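Local coordinates for protein periplasmic beta-glucosidase (Pseudomonas aeruginosa, PDB 6R5T) that probably hydrolyses terminal, non-reducing beta-D-glucosyl residues, releasing beta-D-glucose, as a periplasmic glycoside hydrolase of family 3, at residues 75-80 with 121-126; 83-88 with 111-116; 155-160 with 214-219; 249-254 with 315-320. The protein carries 1 engineered substitution. All coordinates share one frame; numbering follows the deposited sequence.

How the contacts relate
Of the segments described, strand 75-78 comes first along the chain, and contact 1 closes a loop of about forty residues by setting it beside strand 121-122. Contact 2 lies wholly within that loop, tying the segment after strand 75-78 to the end of helix 100-116; Tyr-78 packs on His-84 between the two. Contact 3 follows in series, joining helix 146-161 to the turn before strand 218-221, and Tyr-160 of that helix reaches back to Ser-124 in contact 1. Contact 4 closes last, bringing helix 307-323 to strand 251-253, which pairs with strand 218-221. Contacts 1, 3 and 4 all reach the parallel sheet of the barrel domain.

Contact 1: 75-80 with 121-126; sequences FHAYDV and MSFSPM. With BGC (beta-D-glucopyranose), chain C.
The ring of Phe-123 takes the carboxylate of Asp-79 at its edge: OD1 of Asp-79 lies near the ring plane and comes to 3.2 Å from Phe-123 CB. The CB methyl of Ala-77 reaches the same ring obliquely, touching Phe-123 CZ at 3.5 Å. A second ring, Phe-75, meets Met-121 in a Met-aromatic contact, with Met-121 SD 4.7 Å from the Phe-75 centroid and 51° off the normal, again an oblique approach. The methionine chain runs out extended and bends only at chi3 (-72°), which brings its CE methyl against Phe-75 CE1 and CZ.

Behind these side chains, 75-78 and 121-122 are neighbouring parallel strands of the TIM-barrel domain of family 3 glycoside hydrolases. Tyr-78 holds them together through both backbone groups: its N donates to Met-121 O at 3.1 Å, and its O receives Phe-123 N at 2.9 Å. The bond from Met-121 N to His-76 O is weak. At the ends of the strands, just before the inverse gamma turn centred on Phe-123, Ser-122 OG donates to Val-80 O over 2.8 Å, tilted 35° from the carbonyl plane. Asp-79 and Phe-123 line the sugar pocket here, and Asp-79 grips the glucose with both oxygens. Hydroxyl O2 of the sugar donates to Asp-79 OD1 at 2.5 Å, and O3 donates to Asp-79 OD2 at 2.7 Å. Lys-176 bonds to the carbonyl of Phe-123 and, like Arg-137, His-177 and Glu-486, also to the sugar.

Contact 2: 83-88 with 111-116; sequences GHRTIF and ALEASA
In the loop that follows strand 75-78 of the barrel, the backbone of Arg-85 and Thr-86 wraps round the carboxylate of Glu-113, which helix 100-116 sends into it. OE1 of Glu-113 accepts twice: from Thr-86 N at 2.8 Å, almost straight (178°) and on the syn lone pair, and from Arg-85 N at 3.0 Å, nearly along the C-O axis. A water that also joins His-84 N to Thr-86 O donates to the same oxygen. The other oxygen, OE2, takes Thr-86 OG1 on its syn side at 2.6 Å and is reached by His-351 ND1 as well. So many bonds fix the rotation of this buried carboxylate and would favour its charged form.

The guanidinium of Arg-85 stacks over it, the planes 28° apart, and NH2 of Arg-85 donates to Glu-113 O at 3.2 Å. Alongside, the His-84 ring receives Ala-114 CA over one face, 3.9 Å from its centroid, a CH-pi contact. Asp-117 holds both His-84 NE2 and Arg-85 NE. Further on, Ile-87 N bonds to Thr-543 OG1, beyond strand 534-537 of the six-stranded mixed sheet. A helix carboxylate thus organises one of the irregular beta-to-alpha loops of a TIM barrel.

Contact 3: 155-160 with 214-219; sequences VMVRAY and AGAGAV
Val-157 of helix 146-161 carries the tight part of this contact, with its CG1 methyl set against the turn 214-216. Because CG1 stands anti to the backbone N (chi1 170°), it points into the bend and lies 3.6 Å from Ala-216 N. The same methyl touches Ala-214 CB at 3.9 Å and Ala-216 CB at 4.0 Å, so one branch touches both alanines. The other branch, CG2, reaches Ala-216 CB at 4.1 Å and also packs on Pro-125. Gly-215, between the alanines, has positive phi and ends the preceding helix in a Schellman motif, which folds the chain round the valine on its way to strand 218-221.

The solvent side is looser. Arg-158 is exposed; its chain bends at chi3 (-66°), and its CG and the guanidinium NH1 come near Ala-214, whose CB lies 3.8 Å from NH1, oblique to the guanidinium.

No hydrogen bond crosses between the two segments. Polar ties are supplied by the neighbouring Gln-161, whose side-chain amide bonds to Gly-215 O and Gly-217 N. Between the segments, then, helix and turn are joined by apolar contact and the burial of methyl groups, which depend on close fit and not on bond direction.

Contact 4: 249-254 with 315-320; sequences KGLTIS and RDVLAA
Leu-251, at the start of its strand, can be followed outward into the flank of helix 307-323. Its CB stands 4.2 Å from Asp-316 O, at the edge of contact. With CG anti to the backbone N (chi1 179°), the fork of the side chain opens toward the helix. One branch, CD1, lies 3.9 Å from Asp-316 CB and 3.6 Å from Val-317 CG2, the two side chains crossing at a slant. The other, CD2, reaches Ala-320 CB one turn on, at 4.3 Å, and also meets the Phe-75 ring.

Polar contacts gather just before the strand. Arg-315 NH1 donates to Lys-249 O at 2.9 Å, with the oxygen in the guanidinium plane, and makes a 2.8 Å salt bridge to Asp-316 OD1, approaching from the anti side, 30° out of the carboxylate plane. Ala-319 CB sits over the centre of one guanidinium face, and Glu-4 pairs with NH2, so the flat group is held at face and edge. Gly-250 O and Asp-316 OD2, both acceptors, are 3.3 Å apart; Arg-243 bonds to each of them and would offset their repulsion.

Short segments of strand and helix cross at 110°. Helix 307-323, which comes after strand 286-287 and helix 291-301 in the chain, lies across the N-terminal end of strand 251-253: a helix packed against a strand at the foot of a TIM barrel.

Contact 1: 75-80 with 121-126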
loop_
_atom_site.group_PDB
_atom_site.type_symbol
_atom_site.label_atom_id
_atom_site.label_comp_id
_atom_site.label_asym_id
_atom_site.label_seq_id
_atom_site.Cartn_x
_atom_site.Cartn_y
_atom_site.Cartn_z
ATOM N N PHE A 75 31.548 -25.471 -2.532
ATOM C CA PHE A 75 30.272 -25.739 -3.233
ATOM C C PHE A 75 30.026 -24.642 -4.274
ATOM O O PHE A 75 30.554 -23.521 -4.178
ATOM C CB PHE A 75 29.109 -25.967 -2.265
ATOM C CG PHE A 75 28.568 -24.755 -1.566
ATOM C CD1 PHE A 75 27.762 -23.842 -2.218
ATOM C CD2 PHE A 75 28.775 -24.569 -0.214
ATOM C CE1 PHE A 75 27.214 -22.761 -1.533
ATOM C CE2 PHE A 75 28.257 -23.484 0.470
ATOM C CZ PHE A 75 27.471 -22.574 -0.190
ATOM N N HIS A 76 29.206 -24.989 -5.254
ATOM C CA HIS A 76 28.877 -24.116 -6.407
ATOM C C HIS A 76 27.373 -23.917 -6.466
ATOM O O HIS A 76 26.636 -24.927 -6.470
ATOM C CB HIS A 76 29.403 -24.710 -7.729
ATOM C CG HIS A 76 30.872 -24.554 -7.873
ATOM N ND1 HIS A 76 31.748 -25.424 -7.231
ATOM C CD2 HIS A 76 31.631 -23.637 -8.538
ATOM C CE1 HIS A 76 32.980 -24.996 -7.501
ATOM N NE2 HIS A 76 32.941 -23.944 -8.302
ATOM N N ALA A 77 26.964 -22.658 -6.512
ATOM C CA ALA A 77 25.535 -22.303 -6.517
ATOM C C ALA A 77 25.166 -21.534 -7.773
ATOM O O ALA A 77 26.011 -20.899 -8.415
ATOM C CB ALA A 77 25.209 -21.546 -5.246
ATOM N N TYR A 78 23.857 -21.531 -8.029
ATOM C CA TYR A 78 23.255 -20.747 -9.130
ATOM C C TYR A 78 21.784 -20.490 -8.838
ATOM O O TYR A 78 21.213 -21.072 -7.952
ATOM C CB TYR A 78 23.457 -21.506 -10.417
ATOM C CG TYR A 78 23.241 -20.776 -11.718
ATOM C CD1 TYR A 78 23.714 -19.494 -11.928
ATOM C CD2 TYR A 78 22.590 -21.418 -12.752
ATOM C CE1 TYR A 78 23.547 -18.847 -13.141
ATOM C CE2 TYR A 78 22.436 -20.793 -13.985
ATOM C CZ TYR A 78 22.925 -19.511 -14.168
ATOM O OH TYR A 78 22.811 -18.889 -15.382
ATOM N N ASP A 79 21.221 -19.568 -9.593
ATOM C CA ASP A 79 19.799 -19.121 -9.535
ATOM C C ASP A 79 19.018 -20.016 -10.509
ATOM O O ASP A 79 18.656 -19.587 -11.583
ATOM C CB ASP A 79 19.735 -17.632 -9.843
ATOM C CG ASP A 79 20.180 -16.753 -8.682
ATOM O OD1 ASP A 79 19.551 -16.878 -7.594
ATOM O OD2 ASP A 79 21.106 -15.918 -8.853
ATOM N N VAL A 80 18.789 -21.248 -10.109
ATOM C CA VAL A 80 17.966 -22.216 -10.842
ATOM C C VAL A 80 16.555 -22.057 -10.287
ATOM O O VAL A 80 16.212 -22.652 -9.304
ATOM C CB VAL A 80 18.531 -23.633 -10.741
ATOM C CG1 VAL A 80 17.682 -24.571 -11.505
ATOM C CG2 VAL A 80 19.946 -23.707 -11.267
ATOM N N MET A 121 23.908 -26.378 -5.509
ATOM C CA MET A 121 22.936 -25.552 -4.754
ATOM C C MET A 121 22.209 -24.603 -5.712
ATOM O O MET A 121 22.817 -24.043 -6.622
ATOM C CB MET A 121 23.632 -24.755 -3.661
ATOM C CG MET A 121 22.670 -23.807 -2.933
ATOM S SD MET A 121 23.522 -22.725 -1.741
ATOM C CE MET A 121 23.908 -23.910 -0.479
ATOM N N SER A 122 20.917 -24.450 -5.479
ATOM C CA SER A 122 20.153 -23.362 -6.114
ATOM C C SER A 122 19.679 -22.374 -5.058
ATOM O O SER A 122 19.179 -22.782 -4.012
ATOM C CB SER A 122 18.985 -23.882 -6.902
ATOM O OG SER A 122 18.322 -22.765 -7.535
ATOM N N PHE A 123 19.705 -21.103 -5.445
ATOM C CA PHE A 123 19.018 -20.050 -4.663
ATOM C C PHE A 123 17.541 -20.086 -5.066
ATOM O O PHE A 123 17.103 -19.278 -5.890
ATOM C CB PHE A 123 19.677 -18.722 -4.961
ATOM C CG PHE A 123 21.154 -18.659 -4.652
ATOM C CD1 PHE A 123 21.668 -19.137 -3.464
ATOM C CD2 PHE A 123 22.008 -18.084 -5.555
ATOM C CE1 PHE A 123 23.035 -19.045 -3.227
ATOM C CE2 PHE A 123 23.364 -18.003 -5.317
ATOM C CZ PHE A 123 23.855 -18.470 -4.142
ATOM N N SER A 124 16.830 -21.032 -4.525
ATOM C CA SER A 124 15.435 -21.396 -4.892
ATOM C C SER A 124 14.965 -22.378 -3.830
ATOM O O SER A 124 15.801 -23.074 -3.270
ATOM C CB SER A 124 15.422 -22.001 -6.282
ATOM O OG SER A 124 14.118 -22.343 -6.784
ATOM N N PRO A 125 13.667 -22.493 -3.512
ATOM C CA PRO A 125 12.579 -21.723 -4.137
ATOM C C PRO A 125 12.446 -20.305 -3.546
ATOM O O PRO A 125 12.785 -20.050 -2.413
ATOM C CB PRO A 125 11.364 -22.546 -3.755
ATOM C CG PRO A 125 11.704 -23.135 -2.423
ATOM C CD PRO A 125 13.171 -23.468 -2.550
ATOM N N MET A 126 11.913 -19.410 -4.361
ATOM C CA MET A 126 11.409 -18.111 -3.895
ATOM C C MET A 126 9.983 -18.296 -3.421
ATOM O O MET A 126 9.162 -18.741 -4.205
ATOM C CB MET A 126 11.498 -17.104 -5.052
ATOM C CG MET A 126 11.166 -15.665 -4.665
ATOM S SD MET A 126 9.405 -15.380 -4.613
ATOM C CE MET A 126 9.352 -13.590 -4.873
HETATM C C2 BGC C . 19.420 -14.137 -6.152
HETATM C C3 BGC C . 20.816 -13.491 -6.048
HETATM C C4 BGC C . 20.694 -12.106 -6.738
HETATM C C5 BGC C . 19.647 -11.308 -5.941
HETATM C C6 BGC C . 19.371 -9.943 -6.532
HETATM C C1 BGC C . 18.390 -13.218 -5.485
HETATM O O1 BGC C . 17.164 -13.831 -5.739
HETATM O O2 BGC C . 19.322 -15.421 -5.547
HETATM O O3 BGC C . 21.758 -14.301 -6.780
HETATM O O4 BGC C . 21.976 -11.463 -6.652
HETATM O O5 BGC C . 18.406 -11.931 -6.096
HETATM O O6 BGC C . 18.417 -9.247 -5.722
#

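Contact 2: 83-88 with 111-116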
loop_
_atom_site.group_PDB
_atom_site.type_symbol
_atom_site.label_atom_id
_atom_site.label_comp_id
_atom_site.label_asym_id
_atom_site.label_seq_id
_atom_site.Cartn_x
_atom_site.Cartn_y
_atom_site.Cartn_z
ATOM N N GLY A 83 14.039 -23.739 -13.835
ATOM C CA GLY A 83 14.751 -24.447 -14.911
ATOM C C GLY A 83 16.188 -24.085 -14.906
ATOM O O GLY A 83 16.539 -22.955 -14.537
ATOM N N HIS A 84 17.035 -25.018 -15.348
ATOM C CA HIS A 84 18.467 -24.770 -15.535
ATOM C C HIS A 84 18.800 -24.501 -16.991
ATOM O O HIS A 84 19.069 -23.383 -17.336
ATOM C CB HIS A 84 19.265 -25.918 -14.894
ATOM C CG HIS A 84 20.713 -25.703 -15.069
ATOM N ND1 HIS A 84 21.309 -24.570 -14.620
ATOM C CD2 HIS A 84 21.669 -26.436 -15.690
ATOM C CE1 HIS A 84 22.600 -24.599 -14.917
ATOM N NE2 HIS A 84 22.856 -25.729 -15.581
ATOM N N ARG A 85 18.699 -25.519 -17.840
ATOM C CA ARG A 85 18.859 -25.365 -19.309
ATOM C C ARG A 85 17.513 -25.548 -19.998
ATOM O O ARG A 85 17.232 -24.741 -20.889
ATOM C CB ARG A 85 19.903 -26.356 -19.852
ATOM C CG ARG A 85 21.335 -25.947 -19.580
ATOM C CD ARG A 85 22.403 -26.968 -20.030
ATOM N NE ARG A 85 22.499 -28.054 -19.073
ATOM C CZ ARG A 85 21.883 -29.217 -19.131
ATOM N NH1 ARG A 85 21.127 -29.538 -20.171
ATOM N NH2 ARG A 85 21.963 -30.070 -18.122
ATOM N N THR A 86 16.721 -26.522 -19.572
ATOM C CA THR A 86 15.327 -26.645 -20.032
ATOM C C THR A 86 14.504 -25.729 -19.115
ATOM O O THR A 86 14.392 -26.016 -17.922
ATOM C CB THR A 86 14.787 -28.060 -19.993
ATOM O OG1 THR A 86 15.668 -28.933 -20.694
ATOM C CG2 THR A 86 13.421 -28.111 -20.589
ATOM N N ILE A 87 14.005 -24.641 -19.675
ATOM C CA ILE A 87 13.281 -23.644 -18.845
ATOM C C ILE A 87 11.795 -23.977 -18.831
ATOM O O ILE A 87 11.143 -24.086 -19.861
ATOM C CB ILE A 87 13.600 -22.236 -19.333
ATOM C CG1 ILE A 87 15.116 -22.000 -19.423
ATOM C CG2 ILE A 87 12.907 -21.235 -18.427
ATOM C CD1 ILE A 87 15.909 -22.449 -18.187
ATOM N N PHE A 88 11.262 -24.109 -17.631
ATOM C CA PHE A 88 9.848 -24.289 -17.365
ATOM C C PHE A 88 9.204 -22.916 -17.309
ATOM O O PHE A 88 9.849 -21.884 -17.309
ATOM C CB PHE A 88 9.678 -25.084 -16.070
ATOM C CG PHE A 88 10.205 -26.495 -16.176
ATOM C CD1 PHE A 88 9.417 -27.520 -16.671
ATOM C CD2 PHE A 88 11.507 -26.783 -15.822
ATOM C CE1 PHE A 88 9.932 -28.800 -16.842
ATOM C CE2 PHE A 88 12.030 -28.060 -15.985
ATOM C CZ PHE A 88 11.235 -29.069 -16.494
ATOM N N ALA A 111 16.939 -29.750 -10.950
ATOM C CA ALA A 111 18.023 -30.254 -10.070
ATOM C C ALA A 111 18.875 -31.260 -10.849
ATOM O O ALA A 111 20.109 -31.197 -10.759
ATOM C CB ALA A 111 17.440 -30.894 -8.854
ATOM N N LEU A 112 18.228 -32.137 -11.579
ATOM C CA LEU A 112 18.919 -33.153 -12.441
ATOM C C LEU A 112 19.843 -32.411 -13.395
ATOM O O LEU A 112 21.055 -32.728 -13.503
ATOM C CB LEU A 112 17.854 -33.945 -13.216
ATOM C CG LEU A 112 18.363 -35.076 -14.107
ATOM C CD1 LEU A 112 17.221 -36.059 -14.413
ATOM C CD2 LEU A 112 18.939 -34.518 -15.393
ATOM N N GLU A 113 19.335 -31.399 -14.108
ATOM C CA GLU A 113 20.145 -30.674 -15.097
ATOM C C GLU A 113 21.251 -29.826 -14.444
ATOM O O GLU A 113 22.352 -29.733 -14.980
ATOM C CB GLU A 113 19.291 -29.785 -15.991
ATOM C CG GLU A 113 18.364 -30.552 -16.921
ATOM C CD GLU A 113 17.671 -29.646 -17.886
ATOM O OE1 GLU A 113 17.721 -28.363 -17.681
ATOM O OE2 GLU A 113 17.088 -30.170 -18.863
ATOM N N ALA A 114 20.989 -29.201 -13.291
ATOM C CA ALA A 114 21.984 -28.322 -12.663
ATOM C C ALA A 114 23.133 -29.180 -12.082
ATOM O O ALA A 114 24.304 -28.845 -12.323
ATOM C CB ALA A 114 21.300 -27.461 -11.616
ATOM N N SER A 115 22.770 -30.259 -11.402
ATOM C CA SER A 115 23.760 -31.205 -10.803
ATOM C C SER A 115 24.512 -31.896 -11.955
ATOM O O SER A 115 25.747 -32.125 -11.813
ATOM C CB SER A 115 23.085 -32.164 -9.857
ATOM O OG SER A 115 22.130 -33.009 -10.535
ATOM N N ALA A 116 23.863 -32.112 -13.100
ATOM C CA ALA A 116 24.534 -32.716 -14.287
ATOM C C ALA A 116 25.635 -31.800 -14.789
ATOM O O ALA A 116 26.603 -32.297 -15.418
ATOM C CB ALA A 116 23.545 -33.009 -15.410
HETATM O O HOH W 1 15.737 -27.514 -16.132
#

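Contact 3: 155-160 with 214-219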
loop_
_atom_site.group_PDB
_atom_site.type_symbol
_atom_site.label_atom_id
_atom_site.label_comp_id
_atom_site.label_asym_id
_atom_site.label_seq_id
_atom_site.Cartn_x
_atom_site.Cartn_y
_atom_site.Cartn_z
ATOM N N VAL A 155 7.218 -28.693 -1.399
ATOM C CA VAL A 155 7.357 -29.566 -2.600
ATOM C C VAL A 155 8.651 -29.278 -3.360
ATOM O O VAL A 155 9.388 -30.200 -3.748
ATOM C CB VAL A 155 6.127 -29.379 -3.516
ATOM C CG1 VAL A 155 6.351 -29.962 -4.880
ATOM C CG2 VAL A 155 4.904 -29.963 -2.867
ATOM N N MET A 156 8.969 -28.016 -3.579
ATOM C CA MET A 156 10.163 -27.603 -4.311
ATOM C C MET A 156 11.406 -28.066 -3.541
ATOM O O MET A 156 12.303 -28.638 -4.157
ATOM C CB MET A 156 10.227 -26.083 -4.418
ATOM C CG MET A 156 9.157 -25.467 -5.334
ATOM S SD MET A 156 9.498 -25.685 -7.067
ATOM C CE MET A 156 11.053 -24.839 -7.314
ATOM N N VAL A 157 11.442 -27.826 -2.253
ATOM C CA VAL A 157 12.620 -28.258 -1.456
ATOM C C VAL A 157 12.816 -29.776 -1.563
ATOM O O VAL A 157 13.939 -30.242 -1.811
ATOM C CB VAL A 157 12.467 -27.828 -0.007
ATOM C CG1 VAL A 157 13.516 -28.458 0.875
ATOM C CG2 VAL A 157 12.536 -26.307 0.081
ATOM N N ARG A 158 11.765 -30.539 -1.347
ATOM C CA ARG A 158 11.868 -32.022 -1.404
ATOM C C ARG A 158 12.300 -32.484 -2.778
ATOM O O ARG A 158 13.132 -33.454 -2.886
ATOM C CB ARG A 158 10.574 -32.647 -0.918
ATOM C CG ARG A 158 10.333 -32.443 0.571
ATOM C CD ARG A 158 9.151 -33.257 1.063
ATOM N NE ARG A 158 7.902 -32.811 0.485
ATOM C CZ ARG A 158 7.076 -31.883 0.989
ATOM N NH1 ARG A 158 7.329 -31.265 2.135
ATOM N NH2 ARG A 158 5.980 -31.589 0.318
ATOM N N ALA A 159 11.789 -31.865 -3.840
ATOM C CA ALA A 159 12.117 -32.268 -5.212
ATOM C C ALA A 159 13.575 -31.967 -5.529
ATOM O O ALA A 159 14.240 -32.786 -6.204
ATOM C CB ALA A 159 11.150 -31.616 -6.157
ATOM N N TYR A 160 14.088 -30.825 -5.088
ATOM C CA TYR A 160 15.498 -30.468 -5.336
ATOM C C TYR A 160 16.414 -31.421 -4.585
ATOM O O TYR A 160 17.405 -31.903 -5.177
ATOM C CB TYR A 160 15.805 -29.035 -4.886
ATOM C CG TYR A 160 15.268 -27.900 -5.737
ATOM C CD1 TYR A 160 15.204 -27.948 -7.111
ATOM C CD2 TYR A 160 14.957 -26.684 -5.151
ATOM C CE1 TYR A 160 14.834 -26.868 -7.887
ATOM C CE2 TYR A 160 14.534 -25.595 -5.912
ATOM C CZ TYR A 160 14.516 -25.669 -7.285
ATOM O OH TYR A 160 14.152 -24.601 -8.059
ATOM N N ALA A 214 10.708 -28.897 5.527
ATOM C CA ALA A 214 10.941 -29.885 4.448
ATOM C C ALA A 214 12.425 -30.263 4.403
ATOM O O ALA A 214 12.772 -31.095 3.561
ATOM C CB ALA A 214 10.475 -29.369 3.104
ATOM N N GLY A 215 13.261 -29.610 5.219
ATOM C CA GLY A 215 14.697 -29.920 5.340
ATOM C C GLY A 215 15.569 -29.047 4.460
ATOM O O GLY A 215 16.708 -29.430 4.180
ATOM N N ALA A 216 15.127 -27.847 4.045
ATOM C CA ALA A 216 16.000 -26.994 3.222
ATOM C C ALA A 216 17.363 -26.851 3.917
ATOM O O ALA A 216 17.395 -26.551 5.128
ATOM C CB ALA A 216 15.374 -25.636 3.027
ATOM N N GLY A 217 18.449 -26.980 3.152
ATOM C CA GLY A 217 19.812 -26.867 3.715
ATOM C C GLY A 217 20.241 -25.433 3.925
ATOM O O GLY A 217 21.165 -25.196 4.751
ATOM N N ALA A 218 19.607 -24.475 3.255
ATOM C CA ALA A 218 20.078 -23.085 3.349
ATOM C C ALA A 218 18.908 -22.104 3.277
ATOM O O ALA A 218 17.835 -22.449 2.800
ATOM C CB ALA A 218 21.093 -22.791 2.295
ATOM N N VAL A 219 19.161 -20.930 3.837
ATOM C CA VAL A 219 18.205 -19.804 3.763
ATOM C C VAL A 219 18.947 -18.567 3.240
ATOM O O VAL A 219 19.994 -18.208 3.792
ATOM C CB VAL A 219 17.592 -19.539 5.145
ATOM C CG1 VAL A 219 16.799 -18.212 5.126
ATOM C CG2 VAL A 219 16.774 -20.691 5.617
#

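Contact 4: 249-254 with 315-320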
loop_
_atom_site.group_PDB
_atom_site.type_symbol
_atom_site.label_atom_id
_atom_site.label_comp_id
_atom_site.label_asym_id
_atom_site.label_seq_id
_atom_site.Cartn_x
_atom_site.Cartn_y
_atom_site.Cartn_z
ATOM N N LYS A 249 18.768 -25.791 11.313
ATOM C CA LYS A 249 20.156 -26.243 11.618
ATOM C C LYS A 249 21.116 -25.987 10.459
ATOM O O LYS A 249 22.256 -26.466 10.514
ATOM C CB LYS A 249 20.163 -27.741 11.910
ATOM C CG LYS A 249 19.208 -28.158 13.003
ATOM C CD LYS A 249 19.572 -27.560 14.318
ATOM C CE LYS A 249 19.993 -28.613 15.330
ATOM N NZ LYS A 249 20.755 -28.015 16.455
ATOM N N GLY A 250 20.690 -25.294 9.400
ATOM C CA GLY A 250 21.440 -25.161 8.162
ATOM C C GLY A 250 22.172 -23.837 8.074
ATOM O O GLY A 250 22.560 -23.228 9.114
ATOM N N LEU A 251 22.413 -23.421 6.846
ATOM C CA LEU A 251 23.304 -22.324 6.480
ATOM C C LEU A 251 22.481 -21.064 6.146
ATOM O O LEU A 251 21.550 -21.149 5.284
ATOM C CB LEU A 251 24.099 -22.772 5.262
ATOM C CG LEU A 251 25.075 -21.760 4.698
ATOM C CD1 LEU A 251 26.144 -21.439 5.721
ATOM C CD2 LEU A 251 25.689 -22.280 3.402
ATOM N N THR A 252 22.809 -19.935 6.746
ATOM C CA THR A 252 22.235 -18.646 6.289
ATOM C C THR A 252 23.195 -17.950 5.335
ATOM O O THR A 252 24.423 -17.829 5.617
ATOM C CB THR A 252 21.845 -17.782 7.475
ATOM O OG1 THR A 252 23.002 -17.618 8.304
ATOM C CG2 THR A 252 20.734 -18.398 8.301
ATOM N N ILE A 253 22.686 -17.423 4.242
ATOM C CA ILE A 253 23.497 -16.776 3.209
ATOM C C ILE A 253 22.967 -15.361 3.045
ATOM O O ILE A 253 21.761 -15.211 2.829
ATOM C CB ILE A 253 23.430 -17.544 1.885
ATOM C CG1 ILE A 253 23.774 -19.012 2.092
ATOM C CG2 ILE A 253 24.271 -16.853 0.833
ATOM C CD1 ILE A 253 23.687 -19.859 0.847
ATOM N N SER A 254 23.856 -14.379 3.079
ATOM C CA SER A 254 23.478 -12.988 2.780
ATOM C C SER A 254 23.108 -12.880 1.310
ATOM O O SER A 254 23.505 -13.666 0.429
ATOM C CB SER A 254 24.571 -12.028 3.120
ATOM O OG SER A 254 25.439 -11.906 2.011
ATOM N N ARG A 315 30.898 -23.662 11.059
ATOM C CA ARG A 315 30.280 -24.972 11.241
ATOM C C ARG A 315 29.120 -25.142 10.257
ATOM O O ARG A 315 29.002 -26.190 9.663
ATOM C CB ARG A 315 29.787 -25.182 12.671
ATOM C CG ARG A 315 29.016 -26.471 12.904
ATOM C CD ARG A 315 27.489 -26.279 12.724
ATOM N NE ARG A 315 26.780 -27.539 12.526
ATOM C CZ ARG A 315 25.616 -27.690 11.893
ATOM N NH1 ARG A 315 24.979 -26.661 11.340
ATOM N NH2 ARG A 315 25.105 -28.903 11.770
ATOM N N ASP A 316 28.337 -24.088 10.050
ATOM C CA ASP A 316 27.184 -24.195 9.143
ATOM C C ASP A 316 27.664 -24.409 7.710
ATOM O O ASP A 316 27.026 -25.196 6.975
ATOM C CB ASP A 316 26.272 -22.975 9.306
ATOM C CG ASP A 316 25.523 -22.881 10.617
ATOM O OD1 ASP A 316 25.537 -23.875 11.368
ATOM O OD2 ASP A 316 24.958 -21.776 10.890
ATOM N N VAL A 317 28.744 -23.741 7.284
ATOM C CA VAL A 317 29.247 -23.957 5.915
ATOM C C VAL A 317 29.734 -25.412 5.781
ATOM O O VAL A 317 29.416 -26.076 4.783
ATOM C CB VAL A 317 30.348 -22.945 5.579
ATOM C CG1 VAL A 317 30.991 -23.290 4.245
ATOM C CG2 VAL A 317 29.758 -21.527 5.552
ATOM N N LEU A 318 30.523 -25.874 6.760
ATOM C CA LEU A 318 31.121 -27.218 6.682
ATOM C C LEU A 318 30.016 -28.259 6.708
ATOM O O LEU A 318 30.105 -29.241 5.960
ATOM C CB LEU A 318 32.103 -27.397 7.852
ATOM C CG LEU A 318 33.334 -26.489 7.829
ATOM C CD1 LEU A 318 34.192 -26.814 9.043
ATOM C CD2 LEU A 318 34.126 -26.602 6.544
ATOM N N ALA A 319 28.989 -28.024 7.483
ATOM C CA ALA A 319 27.884 -28.998 7.591
ATOM C C ALA A 319 27.131 -29.065 6.255
ATOM O O ALA A 319 26.714 -30.135 5.869
ATOM C CB ALA A 319 26.970 -28.644 8.714
ATOM N N ALA A 320 26.961 -27.954 5.550
ATOM C CA ALA A 320 26.318 -27.988 4.225
ATOM C C ALA A 320 27.159 -28.807 3.250
ATOM O O ALA A 320 26.620 -29.633 2.489
ATOM C CB ALA A 320 26.101 -26.595 3.710
#